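Local coordinates for surface presentation of antigens protein spaK (Salmonella typhimurium, PDB 2FM8) that chaperones type III secretion effectors such as SipA, SopA, SopE and SopE2, storing them in the bacterial cytoplasm in a secretion-competent state, at residues A[53-58]-A[97-102]; A[83-88]-A[101-106]. All coordinates share one frame; numbering follows the deposited sequence.

Overall arrangement
Both contacts use strand 97-103, and each reaches the same antiparallel sheet. Interaction 1, near the centre of the chain, pairs that strand with its neighbour 51-57 through regular antiparallel bonds; one face of the pair lies under helix 112-132, the other carries tryptophans that touch the chain of another protein. Interaction 2 continues along the same chain toward P106, and the centres of the two contacts lie about 13 Å apart: the loop 83-88 is held by two direct backbone bonds and a water, and its side chains reach from the buried F83 to the partly exposed R85. K101 and A102 belong to both, I54 packs on V104 and W53 on L103 between them, and both contacts touch the second subunit.

Interaction 1: A[53-58]-A[97-102]; sequences WIWAQL and ELTLKA
W53 and K101 cross obliquely at one end of this antiparallel strand pair, the six-membered part of the indole meeting the lysine's aliphatic chain, CZ3 3.9 Å from K101 CB. W55 has its CG wedged between the backbone N and the carbonyl carbon (chi1 83°). That brings the indole alongside T99, both side chains pointing the same way, and W55 CD1 touches T99 CG2 at 3.5 Å. Q57 crosses E97 at about a right angle; Q57 CB touches E97 OE1 at 3.6 Å, while the hydrogen bond of that oxygen goes to G59 N. On the other face I54, A56, L100 and A102 turn toward helix 112-132, where F122, L126 and F129 meet them. L58 CD1 is 3.8 Å from L98 CD2, the two leucines side by side. Between the two faces, I54 and A102 form a hydrogen-bonded pair with two backbone bonds, A102 N to I54 O being 2.7 Å; A56 and L100 do the same, and L58 N bonds to L98 O. The faces therefore differ in chemistry: an aliphatic one buried against the helix, and a mixed one whose W53, W55 and K101 pack on apolar side chains of another protein's chain, consistent with a chaperone surface that receives an effector.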
loop_
_atom_site.group_PDB
_atom_site.type_symbol
_atom_site.label_atom_id
_atom_site.label_comp_id
_atom_site.label_asym_id
_atom_site.label_seq_id
_atom_site.Cartn_x
_atom_site.Cartn_y
_atom_site.Cartn_z
ATOM N N TRP A 53 18.594 -14.630 6.132
ATOM C CA TRP A 53 18.083 -13.480 5.425
ATOM C C TRP A 53 19.187 -12.633 4.773
ATOM O O TRP A 53 20.224 -12.347 5.381
ATOM C CB TRP A 53 17.332 -12.578 6.401
ATOM C CG TRP A 53 16.034 -13.105 6.913
ATOM C CD1 TRP A 53 15.855 -13.850 8.021
ATOM C CD2 TRP A 53 14.726 -12.873 6.365
ATOM N NE1 TRP A 53 14.542 -14.118 8.205
ATOM C CE2 TRP A 53 13.815 -13.526 7.204
ATOM C CE3 TRP A 53 14.242 -12.173 5.255
ATOM C CZ2 TRP A 53 12.432 -13.515 6.967
ATOM C CZ3 TRP A 53 12.864 -12.165 5.010
ATOM C CH2 TRP A 53 11.979 -12.824 5.860
ATOM N N ILE A 54 18.931 -12.204 3.541
ATOM C CA ILE A 54 19.755 -11.183 2.880
ATOM C C ILE A 54 18.843 -9.983 2.703
ATOM O O ILE A 54 17.701 -10.141 2.240
ATOM C CB ILE A 54 20.261 -11.668 1.501
ATOM C CG1 ILE A 54 21.108 -12.931 1.634
ATOM C CG2 ILE A 54 21.086 -10.583 0.769
ATOM C CD1 ILE A 54 21.288 -13.649 0.271
ATOM N N TRP A 55 19.300 -8.797 3.081
ATOM C CA TRP A 55 18.456 -7.624 2.898
ATOM C C TRP A 55 19.256 -6.347 2.725
ATOM O O TRP A 55 20.461 -6.328 2.926
ATOM C CB TRP A 55 17.454 -7.490 4.034
ATOM C CG TRP A 55 17.951 -6.834 5.280
ATOM C CD1 TRP A 55 17.823 -5.493 5.634
ATOM C CD2 TRP A 55 18.617 -7.462 6.358
ATOM N NE1 TRP A 55 18.372 -5.276 6.866
ATOM C CE2 TRP A 55 18.879 -6.462 7.333
ATOM C CE3 TRP A 55 19.014 -8.767 6.604
ATOM C CZ2 TRP A 55 19.514 -6.736 8.521
ATOM C CZ3 TRP A 55 19.650 -9.040 7.777
ATOM C CH2 TRP A 55 19.895 -8.036 8.734
ATOM N N ALA A 56 18.559 -5.310 2.306
ATOM C CA ALA A 56 19.124 -3.979 2.129
ATOM C C ALA A 56 18.034 -2.943 2.326
ATOM O O ALA A 56 16.926 -3.106 1.825
ATOM C CB ALA A 56 19.730 -3.836 0.743
ATOM N N GLN A 57 18.352 -1.880 3.049
ATOM C CA GLN A 57 17.546 -0.655 3.018
ATOM C C GLN A 57 17.760 0.097 1.725
ATOM O O GLN A 57 18.874 0.151 1.216
ATOM C CB GLN A 57 17.898 0.236 4.201
ATOM C CG GLN A 57 17.472 -0.361 5.512
ATOM C CD GLN A 57 17.929 0.471 6.684
ATOM O OE1 GLN A 57 18.379 1.609 6.504
ATOM N NE2 GLN A 57 17.798 -0.075 7.898
ATOM N N LEU A 58 16.694 0.681 1.180
ATOM C CA LEU A 58 16.756 1.204 -0.163
ATOM C C LEU A 58 16.909 2.717 -0.263
ATOM O O LEU A 58 16.894 3.247 -1.364
ATOM C CB LEU A 58 15.555 0.735 -0.973
ATOM C CG LEU A 58 15.472 -0.766 -1.227
ATOM C CD1 LEU A 58 14.121 -1.109 -1.825
ATOM C CD2 LEU A 58 16.608 -1.249 -2.121
ATOM N N GLU A 97 12.872 3.473 6.000
ATOM C CA GLU A 97 13.311 3.198 4.641
ATOM C C GLU A 97 12.726 1.887 4.149
ATOM O O GLU A 97 12.617 0.944 4.912
ATOM C CB GLU A 97 14.829 3.129 4.589
ATOM C CG GLU A 97 15.535 4.368 5.130
ATOM C CD GLU A 97 17.000 4.526 4.625
ATOM O OE1 GLU A 97 17.473 3.741 3.739
ATOM O OE2 GLU A 97 17.644 5.484 5.108
ATOM N N LEU A 98 12.332 1.837 2.876
ATOM C CA LEU A 98 11.917 0.590 2.288
ATOM C C LEU A 98 13.071 -0.426 2.286
ATOM O O LEU A 98 14.223 -0.081 1.967
ATOM C CB LEU A 98 11.443 0.806 0.865
ATOM C CG LEU A 98 10.731 -0.390 0.224
ATOM C CD1 LEU A 98 9.387 -0.663 0.890
ATOM C CD2 LEU A 98 10.519 -0.037 -1.255
ATOM N N THR A 99 12.747 -1.674 2.599
ATOM C CA THR A 99 13.736 -2.741 2.684
ATOM C C THR A 99 13.435 -3.861 1.686
ATOM O O THR A 99 12.290 -4.295 1.527
ATOM C CB THR A 99 13.799 -3.239 4.140
ATOM O OG1 THR A 99 14.277 -2.153 4.962
ATOM C CG2 THR A 99 14.786 -4.348 4.293
ATOM N N LEU A 100 14.461 -4.298 0.960
ATOM C CA LEU A 100 14.355 -5.444 0.075
ATOM C C LEU A 100 14.936 -6.637 0.820
ATOM O O LEU A 100 16.040 -6.551 1.348
ATOM C CB LEU A 100 15.152 -5.212 -1.215
ATOM C CG LEU A 100 15.104 -6.349 -2.251
ATOM C CD1 LEU A 100 13.654 -6.468 -2.797
ATOM C CD2 LEU A 100 16.115 -6.109 -3.384
ATOM N N LYS A 101 14.218 -7.753 0.831
ATOM C CA LYS A 101 14.598 -8.882 1.700
ATOM C C LYS A 101 14.431 -10.191 0.943
ATOM O O LYS A 101 13.427 -10.387 0.246
ATOM C CB LYS A 101 13.685 -8.993 2.937
ATOM C CG LYS A 101 13.447 -7.745 3.718
ATOM C CD LYS A 101 12.694 -8.049 5.048
ATOM C CE LYS A 101 11.235 -8.436 4.896
ATOM N NZ LYS A 101 10.496 -8.688 6.267
ATOM N N ALA A 102 15.383 -11.088 1.135
ATOM C CA ALA A 102 15.309 -12.448 0.635
ATOM C C ALA A 102 15.423 -13.417 1.812
ATOM O O ALA A 102 16.427 -13.394 2.551
ATOM C CB ALA A 102 16.432 -12.690 -0.342
#

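Interaction 2: A[83-88]-A[101-106]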
loop_
_atom_site.group_PDB
_atom_site.type_symbol
_atom_site.label_atom_id
_atom_site.label_comp_id
_atom_site.label_asym_id
_atom_site.label_seq_id
_atom_site.Cartn_x
_atom_site.Cartn_y
_atom_site.Cartn_z
ATOM N N PHE A 83 16.112 -17.913 -5.728
ATOM C CA PHE A 83 16.861 -18.327 -4.516
ATOM C C PHE A 83 16.126 -18.012 -3.194
ATOM O O PHE A 83 16.625 -18.307 -2.098
ATOM C CB PHE A 83 18.309 -17.775 -4.512
ATOM C CG PHE A 83 18.391 -16.277 -4.596
ATOM C CD1 PHE A 83 18.233 -15.494 -3.464
ATOM C CD2 PHE A 83 18.588 -15.645 -5.814
ATOM C CE1 PHE A 83 18.275 -14.104 -3.548
ATOM C CE2 PHE A 83 18.624 -14.256 -5.898
ATOM C CZ PHE A 83 18.476 -13.494 -4.768
ATOM N N ALA A 84 14.933 -17.447 -3.309
ATOM C CA ALA A 84 14.124 -17.093 -2.163
ATOM C C ALA A 84 13.057 -18.161 -1.898
ATOM O O ALA A 84 12.497 -18.770 -2.824
ATOM C CB ALA A 84 13.459 -15.737 -2.379
ATOM N N ARG A 85 12.780 -18.372 -0.621
ATOM C CA ARG A 85 11.645 -19.183 -0.229
ATOM C C ARG A 85 10.410 -18.525 -0.779
ATOM O O ARG A 85 10.280 -17.333 -0.687
ATOM C CB ARG A 85 11.505 -19.225 1.277
ATOM C CG ARG A 85 12.340 -20.211 1.912
ATOM C CD ARG A 85 11.723 -20.580 3.205
ATOM N NE ARG A 85 12.635 -21.375 4.025
ATOM C CZ ARG A 85 12.713 -22.705 4.006
ATOM N NH1 ARG A 85 11.972 -23.431 3.176
ATOM N NH2 ARG A 85 13.569 -23.312 4.818
ATOM N N GLY A 86 9.520 -19.300 -1.371
ATOM C CA GLY A 86 8.314 -18.750 -1.965
ATOM C C GLY A 86 8.518 -18.198 -3.362
ATOM O O GLY A 86 7.555 -17.782 -3.992
ATOM N N GLY A 87 9.759 -18.195 -3.849
ATOM C CA GLY A 87 10.050 -17.735 -5.205
ATOM C C GLY A 87 9.926 -16.231 -5.401
ATOM O O GLY A 87 9.796 -15.760 -6.526
ATOM N N GLN A 88 10.014 -15.479 -4.302
ATOM C CA GLN A 88 9.768 -14.072 -4.335
ATOM C C GLN A 88 10.505 -13.282 -3.250
ATOM O O GLN A 88 10.526 -13.670 -2.086
ATOM C CB GLN A 88 8.248 -13.833 -4.224
ATOM C CG GLN A 88 7.753 -12.811 -5.160
ATOM C CD GLN A 88 6.238 -12.723 -5.220
ATOM O OE1 GLN A 88 5.612 -13.209 -6.171
ATOM N NE2 GLN A 88 5.646 -12.048 -4.237
ATOM N N LYS A 101 14.218 -7.753 0.831
ATOM C CA LYS A 101 14.598 -8.882 1.700
ATOM C C LYS A 101 14.431 -10.191 0.943
ATOM O O LYS A 101 13.427 -10.387 0.246
ATOM C CB LYS A 101 13.685 -8.993 2.937
ATOM C CG LYS A 101 13.447 -7.745 3.718
ATOM C CD LYS A 101 12.694 -8.049 5.048
ATOM C CE LYS A 101 11.235 -8.436 4.896
ATOM N NZ LYS A 101 10.496 -8.688 6.267
ATOM N N ALA A 102 15.383 -11.088 1.135
ATOM C CA ALA A 102 15.309 -12.448 0.635
ATOM C C ALA A 102 15.423 -13.417 1.812
ATOM O O ALA A 102 16.427 -13.394 2.551
ATOM C CB ALA A 102 16.432 -12.690 -0.342
ATOM N N LEU A 103 14.386 -14.214 2.025
ATOM C CA LEU A 103 14.464 -15.343 2.916
ATOM C C LEU A 103 15.036 -16.443 2.064
ATOM O O LEU A 103 14.356 -17.006 1.237
ATOM C CB LEU A 103 13.070 -15.729 3.444
ATOM C CG LEU A 103 12.985 -16.988 4.315
ATOM C CD1 LEU A 103 13.857 -16.833 5.522
ATOM C CD2 LEU A 103 11.559 -17.261 4.725
ATOM N N VAL A 104 16.307 -16.741 2.259
ATOM C CA VAL A 104 17.023 -17.633 1.357
ATOM C C VAL A 104 16.561 -19.095 1.477
ATOM O O VAL A 104 16.494 -19.647 2.578
ATOM C CB VAL A 104 18.519 -17.604 1.616
ATOM C CG1 VAL A 104 19.245 -18.452 0.587
ATOM C CG2 VAL A 104 19.053 -16.161 1.594
ATOM N N HIS A 105 16.302 -19.720 0.333
ATOM C CA HIS A 105 15.908 -21.111 0.314
ATOM C C HIS A 105 17.130 -21.962 0.709
ATOM O O HIS A 105 18.223 -21.665 0.274
ATOM C CB HIS A 105 15.393 -21.488 -1.078
ATOM C CG HIS A 105 14.725 -22.832 -1.127
ATOM N ND1 HIS A 105 15.421 -24.013 -0.997
ATOM C CD2 HIS A 105 13.421 -23.176 -1.261
ATOM C CE1 HIS A 105 14.576 -25.030 -1.065
ATOM N NE2 HIS A 105 13.356 -24.549 -1.221
ATOM N N PRO A 106 16.954 -22.996 1.562
ATOM C CA PRO A 106 18.089 -23.857 1.948
ATOM C C PRO A 106 18.887 -24.520 0.808
ATOM O O PRO A 106 20.062 -24.788 0.982
ATOM C CB PRO A 106 17.444 -24.918 2.853
ATOM C CG PRO A 106 16.191 -24.320 3.315
ATOM C CD PRO A 106 15.716 -23.392 2.248
HETATM O O HOH W 1 11.919 -14.013 0.264
#
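R85 reaches across L103 toward P106 with its chain extended from CG to NE; R85 CD packs on L103 CD2 at 3.7 Å, and P106 CD sits over one face of the guanidinium, offset toward its rim. Two short backbone bonds add to this tight part: H105 N to F83 O, 2.8 Å and almost straight, and R85 N to L103 O, also 2.8 Å. They flank a single bridge between A84 and V104, by which the connection from helix 62-78 to strand 90-94 is laid against residues 103-105. F83 is more buried. It has CG between the backbone N and the carbonyl carbon (chi1 58°), and its ring packs among F108, A118, F122 and Y125; A102 CB meets the ring edge, 4.0 Å from F83 CE1. Past R85 the loop turns away through G86 and G87, whose phi angles are positive, and G87 N bonds back to A84 O. Direct contact is then replaced by a water, which donates to Q88 O and accepts from L103 N at 3.0 Å. At the other end R85 and H105 are partly exposed; H105 ND1 is hydrogen-bonded to D107 N, and the guanidinium of R85 comes near that of R85 of the second subunit, an approach of like charges.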